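Local atomic coordinates of putative nucleoside-diphosphate-sugar epimerase (Staphylococcus aureus subsp. aureus, PDB entry 3E48), a protein that is of unknown function but probably binds NAD(P)H on a Rossmann-type domain and may act on nucleoside-diphosphate sugars. Residues 59-73 with 89-103. Residues are numbered along the deposited sequence; the frame is centred on the assembly and turned at random.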
loop_
_atom_site.group_PDB
_atom_site.type_symbol
_atom_site.label_atom_id
_atom_site.label_comp_id
_atom_site.label_asym_id
_atom_site.label_seq_id
_atom_site.Cartn_x
_atom_site.Cartn_y
_atom_site.Cartn_z
HETATM N N MSE B 59 11.319 -3.651 -20.344
HETATM C CA MSE B 59 10.802 -2.336 -19.954
HETATM C C MSE B 59 11.861 -1.262 -20.197
HETATM O O MSE B 59 11.559 -0.184 -20.709
HETATM C CB MSE B 59 10.375 -2.335 -18.478
HETATM C CG MSE B 59 8.987 -2.928 -18.217
HETATM SE SE MSE B 59 7.548 -1.588 -18.069
HETATM C CE MSE B 59 6.992 -1.973 -16.253
ATOM N N VAL B 60 13.104 -1.552 -19.826
ATOM C CA VAL B 60 14.194 -0.603 -20.041
ATOM C C VAL B 60 14.295 -0.232 -21.520
ATOM O O VAL B 60 14.374 0.950 -21.874
ATOM C CB VAL B 60 15.555 -1.188 -19.593
ATOM C CG1 VAL B 60 16.686 -0.263 -20.018
ATOM C CG2 VAL B 60 15.566 -1.370 -18.086
ATOM N N GLU B 61 14.285 -1.241 -22.385
ATOM C CA GLU B 61 14.384 -1.002 -23.822
ATOM C C GLU B 61 13.221 -0.171 -24.352
ATOM O O GLU B 61 13.422 0.777 -25.107
ATOM C CB GLU B 61 14.443 -2.335 -24.578
ATOM C CG GLU B 61 15.729 -3.114 -24.371
ATOM C CD GLU B 61 16.959 -2.314 -24.768
ATOM O OE1 GLU B 61 16.950 -1.725 -25.870
ATOM O OE2 GLU B 61 17.929 -2.284 -23.979
ATOM N N ALA B 62 12.007 -0.529 -23.955
ATOM C CA ALA B 62 10.815 0.177 -24.405
ATOM C C ALA B 62 10.776 1.642 -23.984
ATOM O O ALA B 62 10.190 2.471 -24.678
ATOM C CB ALA B 62 9.566 -0.538 -23.892
ATOM N N PHE B 63 11.396 1.957 -22.851
ATOM C CA PHE B 63 11.398 3.321 -22.323
ATOM C C PHE B 63 12.499 4.221 -22.880
ATOM O O PHE B 63 12.500 5.424 -22.620
ATOM C CB PHE B 63 11.499 3.297 -20.789
ATOM C CG PHE B 63 10.237 2.845 -20.080
ATOM C CD1 PHE B 63 9.128 2.373 -20.784
ATOM C CD2 PHE B 63 10.165 2.897 -18.691
ATOM C CE1 PHE B 63 7.970 1.956 -20.107
ATOM C CE2 PHE B 63 9.019 2.484 -18.013
ATOM C CZ PHE B 63 7.920 2.014 -18.723
ATOM N N LYS B 64 13.445 3.654 -23.624
ATOM C CA LYS B 64 14.516 4.469 -24.199
ATOM C C LYS B 64 13.913 5.563 -25.081
ATOM O O LYS B 64 13.077 5.289 -25.942
ATOM C CB LYS B 64 15.473 3.607 -25.030
ATOM C CG LYS B 64 16.342 2.688 -24.194
ATOM C CD LYS B 64 17.258 1.839 -25.063
ATOM C CE LYS B 64 18.211 1.024 -24.208
ATOM N NZ LYS B 64 19.099 0.152 -25.030
ATOM N N GLY B 65 14.325 6.804 -24.851
ATOM C CA GLY B 65 13.811 7.902 -25.649
ATOM C C GLY B 65 12.444 8.444 -25.249
ATOM O O GLY B 65 11.963 9.398 -25.857
HETATM N N MSE B 66 11.805 7.851 -24.244
HETATM C CA MSE B 66 10.491 8.328 -23.811
HETATM C C MSE B 66 10.609 9.374 -22.708
HETATM O O MSE B 66 11.540 9.340 -21.906
HETATM C CB MSE B 66 9.643 7.153 -23.318
HETATM C CG MSE B 66 9.428 6.065 -24.349
HETATM SE SE MSE B 66 8.351 6.699 -25.846
HETATM C CE MSE B 66 9.754 7.015 -27.028
ATOM N N ASP B 67 9.643 10.284 -22.662
ATOM C CA ASP B 67 9.644 11.353 -21.673
ATOM C C ASP B 67 8.558 11.181 -20.629
ATOM O O ASP B 67 8.749 11.503 -19.455
ATOM C CB ASP B 67 9.483 12.691 -22.388
ATOM C CG ASP B 67 10.662 13.004 -23.281
ATOM O OD1 ASP B 67 10.470 13.202 -24.502
ATOM O OD2 ASP B 67 11.790 13.043 -22.745
ATOM N N THR B 68 7.416 10.675 -21.070
ATOM C CA THR B 68 6.285 10.458 -20.190
ATOM C C THR B 68 5.716 9.079 -20.457
ATOM O O THR B 68 5.420 8.731 -21.603
ATOM C CB THR B 68 5.193 11.514 -20.438
ATOM O OG1 THR B 68 5.736 12.816 -20.189
ATOM C CG2 THR B 68 4.003 11.287 -19.521
ATOM N N VAL B 69 5.593 8.295 -19.393
ATOM C CA VAL B 69 5.042 6.954 -19.476
ATOM C C VAL B 69 3.708 6.928 -18.741
ATOM O O VAL B 69 3.611 7.354 -17.586
ATOM C CB VAL B 69 5.990 5.911 -18.826
ATOM C CG1 VAL B 69 5.294 4.556 -18.719
ATOM C CG2 VAL B 69 7.262 5.780 -19.658
ATOM N N VAL B 70 2.679 6.459 -19.440
ATOM C CA VAL B 70 1.340 6.322 -18.875
ATOM C C VAL B 70 1.250 4.813 -18.693
ATOM O O VAL B 70 1.207 4.063 -19.668
ATOM C CB VAL B 70 0.262 6.820 -19.856
ATOM C CG1 VAL B 70 -1.112 6.743 -19.204
ATOM C CG2 VAL B 70 0.571 8.253 -20.276
ATOM N N PHE B 71 1.253 4.386 -17.432
ATOM C CA PHE B 71 1.250 2.972 -17.069
ATOM C C PHE B 71 -0.099 2.420 -16.646
ATOM O O PHE B 71 -0.726 2.935 -15.723
ATOM C CB PHE B 71 2.243 2.750 -15.925
ATOM C CG PHE B 71 2.497 1.308 -15.601
ATOM C CD1 PHE B 71 3.379 0.561 -16.374
ATOM C CD2 PHE B 71 1.853 0.691 -14.529
ATOM C CE1 PHE B 71 3.622 -0.782 -16.090
ATOM C CE2 PHE B 71 2.088 -0.657 -14.233
ATOM C CZ PHE B 71 2.977 -1.395 -15.019
ATOM N N ILE B 72 -0.533 1.366 -17.328
ATOM C CA ILE B 72 -1.784 0.695 -17.005
ATOM C C ILE B 72 -1.404 -0.654 -16.404
ATOM O O ILE B 72 -0.834 -1.505 -17.086
ATOM C CB ILE B 72 -2.641 0.461 -18.264
ATOM C CG1 ILE B 72 -3.004 1.811 -18.884
ATOM C CG2 ILE B 72 -3.900 -0.333 -17.908
ATOM C CD1 ILE B 72 -3.793 1.704 -20.170
ATOM N N PRO B 73 -1.699 -0.859 -15.111
ATOM C CA PRO B 73 -1.371 -2.130 -14.453
ATOM C C PRO B 73 -2.011 -3.336 -15.139
ATOM O O PRO B 73 -3.048 -3.210 -15.791
ATOM C CB PRO B 73 -1.911 -1.937 -13.038
ATOM C CG PRO B 73 -1.738 -0.471 -12.808
ATOM C CD PRO B 73 -2.202 0.123 -14.136
ATOM N N LEU B 89 8.762 -0.838 -13.654
ATOM C CA LEU B 89 8.380 0.480 -14.151
ATOM C C LEU B 89 9.373 1.527 -13.650
ATOM O O LEU B 89 9.938 2.285 -14.439
ATOM C CB LEU B 89 6.975 0.835 -13.663
ATOM C CG LEU B 89 6.521 2.281 -13.855
ATOM C CD1 LEU B 89 6.440 2.630 -15.344
ATOM C CD2 LEU B 89 5.157 2.451 -13.189
ATOM N N VAL B 90 9.587 1.558 -12.337
ATOM C CA VAL B 90 10.506 2.520 -11.733
ATOM C C VAL B 90 11.953 2.316 -12.180
ATOM O O VAL B 90 12.649 3.281 -12.496
ATOM C CB VAL B 90 10.443 2.465 -10.188
ATOM C CG1 VAL B 90 11.497 3.387 -9.589
ATOM C CG2 VAL B 90 9.055 2.876 -9.715
ATOM N N TYR B 91 12.406 1.066 -12.201
ATOM C CA TYR B 91 13.774 0.775 -12.604
ATOM C C TYR B 91 14.050 1.232 -14.027
ATOM O O TYR B 91 15.074 1.864 -14.298
ATOM C CB TYR B 91 14.054 -0.722 -12.492
ATOM C CG TYR B 91 15.457 -1.109 -12.903
ATOM C CD1 TYR B 91 15.789 -1.288 -14.244
ATOM C CD2 TYR B 91 16.457 -1.283 -11.950
ATOM C CE1 TYR B 91 17.077 -1.632 -14.626
ATOM C CE2 TYR B 91 17.752 -1.628 -12.319
ATOM C CZ TYR B 91 18.055 -1.802 -13.660
ATOM O OH TYR B 91 19.327 -2.162 -14.039
ATOM N N ALA B 92 13.135 0.903 -14.933
ATOM C CA ALA B 92 13.291 1.266 -16.337
ATOM C C ALA B 92 13.171 2.769 -16.552
ATOM O O ALA B 92 13.869 3.332 -17.396
ATOM C CB ALA B 92 12.263 0.531 -17.186
ATOM N N ALA B 93 12.288 3.423 -15.802
ATOM C CA ALA B 93 12.133 4.863 -15.946
ATOM C C ALA B 93 13.452 5.548 -15.590
ATOM O O ALA B 93 13.877 6.480 -16.269
ATOM C CB ALA B 93 11.001 5.373 -15.044
ATOM N N LYS B 94 14.109 5.079 -14.534
ATOM C CA LYS B 94 15.377 5.677 -14.126
ATOM C C LYS B 94 16.498 5.374 -15.112
ATOM O O LYS B 94 17.240 6.266 -15.521
ATOM C CB LYS B 94 15.785 5.176 -12.737
ATOM C CG LYS B 94 14.922 5.709 -11.609
ATOM C CD LYS B 94 15.455 5.254 -10.262
ATOM C CE LYS B 94 14.728 5.932 -9.115
ATOM N NZ LYS B 94 15.278 5.497 -7.802
ATOM N N GLN B 95 16.610 4.107 -15.483
ATOM C CA GLN B 95 17.640 3.643 -16.404
ATOM C C GLN B 95 17.582 4.351 -17.752
ATOM O O GLN B 95 18.606 4.800 -18.274
ATOM C CB GLN B 95 17.478 2.133 -16.619
ATOM C CG GLN B 95 18.720 1.403 -17.115
ATOM C CD GLN B 95 19.818 1.337 -16.065
ATOM O OE1 GLN B 95 19.555 1.092 -14.887
ATOM N NE2 GLN B 95 21.058 1.540 -16.494
ATOM N N SER B 96 16.379 4.466 -18.307
ATOM C CA SER B 96 16.222 5.075 -19.618
ATOM C C SER B 96 15.906 6.570 -19.645
ATOM O O SER B 96 15.705 7.147 -20.714
ATOM C CB SER B 96 15.193 4.276 -20.413
ATOM O OG SER B 96 15.686 2.955 -20.621
ATOM N N GLY B 97 15.860 7.189 -18.470
ATOM C CA GLY B 97 15.631 8.625 -18.395
ATOM C C GLY B 97 14.238 9.185 -18.600
ATOM O O GLY B 97 14.086 10.297 -19.115
ATOM N N VAL B 98 13.221 8.429 -18.203
ATOM C CA VAL B 98 11.842 8.888 -18.316
ATOM C C VAL B 98 11.651 9.944 -17.221
ATOM O O VAL B 98 11.951 9.695 -16.056
ATOM C CB VAL B 98 10.860 7.721 -18.101
ATOM C CG1 VAL B 98 9.420 8.231 -18.113
ATOM C CG2 VAL B 98 11.066 6.674 -19.191
ATOM N N ALA B 99 11.151 11.115 -17.605
ATOM C CA ALA B 99 10.969 12.227 -16.679
ATOM C C ALA B 99 9.667 12.260 -15.900
ATOM O O ALA B 99 9.590 12.902 -14.852
ATOM C CB ALA B 99 11.138 13.544 -17.426
ATOM N N HIS B 100 8.640 11.588 -16.400
ATOM C CA HIS B 100 7.366 11.613 -15.704
ATOM C C HIS B 100 6.572 10.341 -15.921
ATOM O O HIS B 100 6.584 9.767 -17.010
ATOM C CB HIS B 100 6.555 12.828 -16.168
ATOM C CG HIS B 100 5.458 13.210 -15.228
ATOM N ND1 HIS B 100 4.230 12.588 -15.227
ATOM C CD2 HIS B 100 5.424 14.113 -14.218
ATOM C CE1 HIS B 100 3.486 13.089 -14.258
ATOM N NE2 HIS B 100 4.186 14.015 -13.629
ATOM N N ILE B 101 5.882 9.904 -14.874
ATOM C CA ILE B 101 5.069 8.700 -14.946
ATOM C C ILE B 101 3.638 9.017 -14.528
ATOM O O ILE B 101 3.413 9.619 -13.482
ATOM C CB ILE B 101 5.596 7.587 -13.999
ATOM C CG1 ILE B 101 6.950 7.065 -14.493
ATOM C CG2 ILE B 101 4.574 6.450 -13.920
ATOM C CD1 ILE B 101 7.655 6.142 -13.502
ATOM N N ILE B 102 2.679 8.643 -15.367
ATOM C CA ILE B 102 1.273 8.828 -15.040
ATOM C C ILE B 102 0.825 7.401 -14.746
ATOM O O ILE B 102 0.805 6.557 -15.640
ATOM C CB ILE B 102 0.477 9.416 -16.227
ATOM C CG1 ILE B 102 1.019 10.810 -16.567
ATOM C CG2 ILE B 102 -1.012 9.488 -15.872
ATOM C CD1 ILE B 102 0.376 11.471 -17.787
ATOM N N PHE B 103 0.499 7.127 -13.486
ATOM C CA PHE B 103 0.102 5.783 -13.071
ATOM C C PHE B 103 -1.405 5.670 -12.896
ATOM O O PHE B 103 -2.007 6.449 -12.164
ATOM C CB PHE B 103 0.803 5.423 -11.756
ATOM C CG PHE B 103 0.652 3.983 -11.353
ATOM C CD1 PHE B 103 1.655 3.061 -11.628
ATOM C CD2 PHE B 103 -0.492 3.549 -10.697
ATOM C CE1 PHE B 103 1.523 1.718 -11.251
ATOM C CE2 PHE B 103 -0.637 2.204 -10.315
ATOM C CZ PHE B 103 0.374 1.292 -10.595
HETATM O O HOH W 1 16.765 7.317 -23.375
HETATM O O HOH W 2 14.269 8.969 -22.232
HETATM O O HOH W 3 12.710 12.560 -20.162
#
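Phe-63 fills a hole formed by Leu-89, Ala-92, Ala-93 and Ser-96 of helix 84-96, a knobs-into-holes fit where residues 59-63 and 89-96 cross at -45°. Its CB touches both Val-98 CG2 and Ser-96 CB. With CG beside the backbone N (chi1 -73°), the ring reaches in between helix and sheet: Phe-63 CD2 meets Ala-92 CB at 3.5 Å, while CE2 and CZ both rest on Leu-89 CD1, and Ala-93 N lies in plane at the ring edge. Val-69 CG2, from the neighbouring strand, sits over the centre of one ring face.

Leu-89 is shared: its other methyl, CD2, lies over a face of Phe-71 in a CH-pi contact, 4.1 Å from the ring centroid. Phe-71 in turn runs nearly parallel to Phe-103, but the rings are slid so far apart that they barely overlap, and Pro-73 CG touches Phe-103 CZ at 3.5 Å.

Ser-96 OG donates to Val-60 O (2.7 Å), tilted 28° from the carbonyl plane. Gly-97 then closes helix 84-96 in a Schellman motif, and a water links Ser-96 O to Gly-65 N.

Strands 68-71 and 100-106 pair in parallel, with Val-69 N donating to His-100 O (3.0 Å) and Val-69 O accepting from Ile-102 N (2.7 Å). With helix 84-96 between them they form a beta-alpha-beta crossover; strand 3-6 is the next parallel strand beyond 68-71, consistent with a Rossmann-type sheet. Backbone bonds thus set the strand register, whereas the helices are held to the sheet and to each other mainly by apolar contacts, with a single serine hydroxyl-to-carbonyl bond between them.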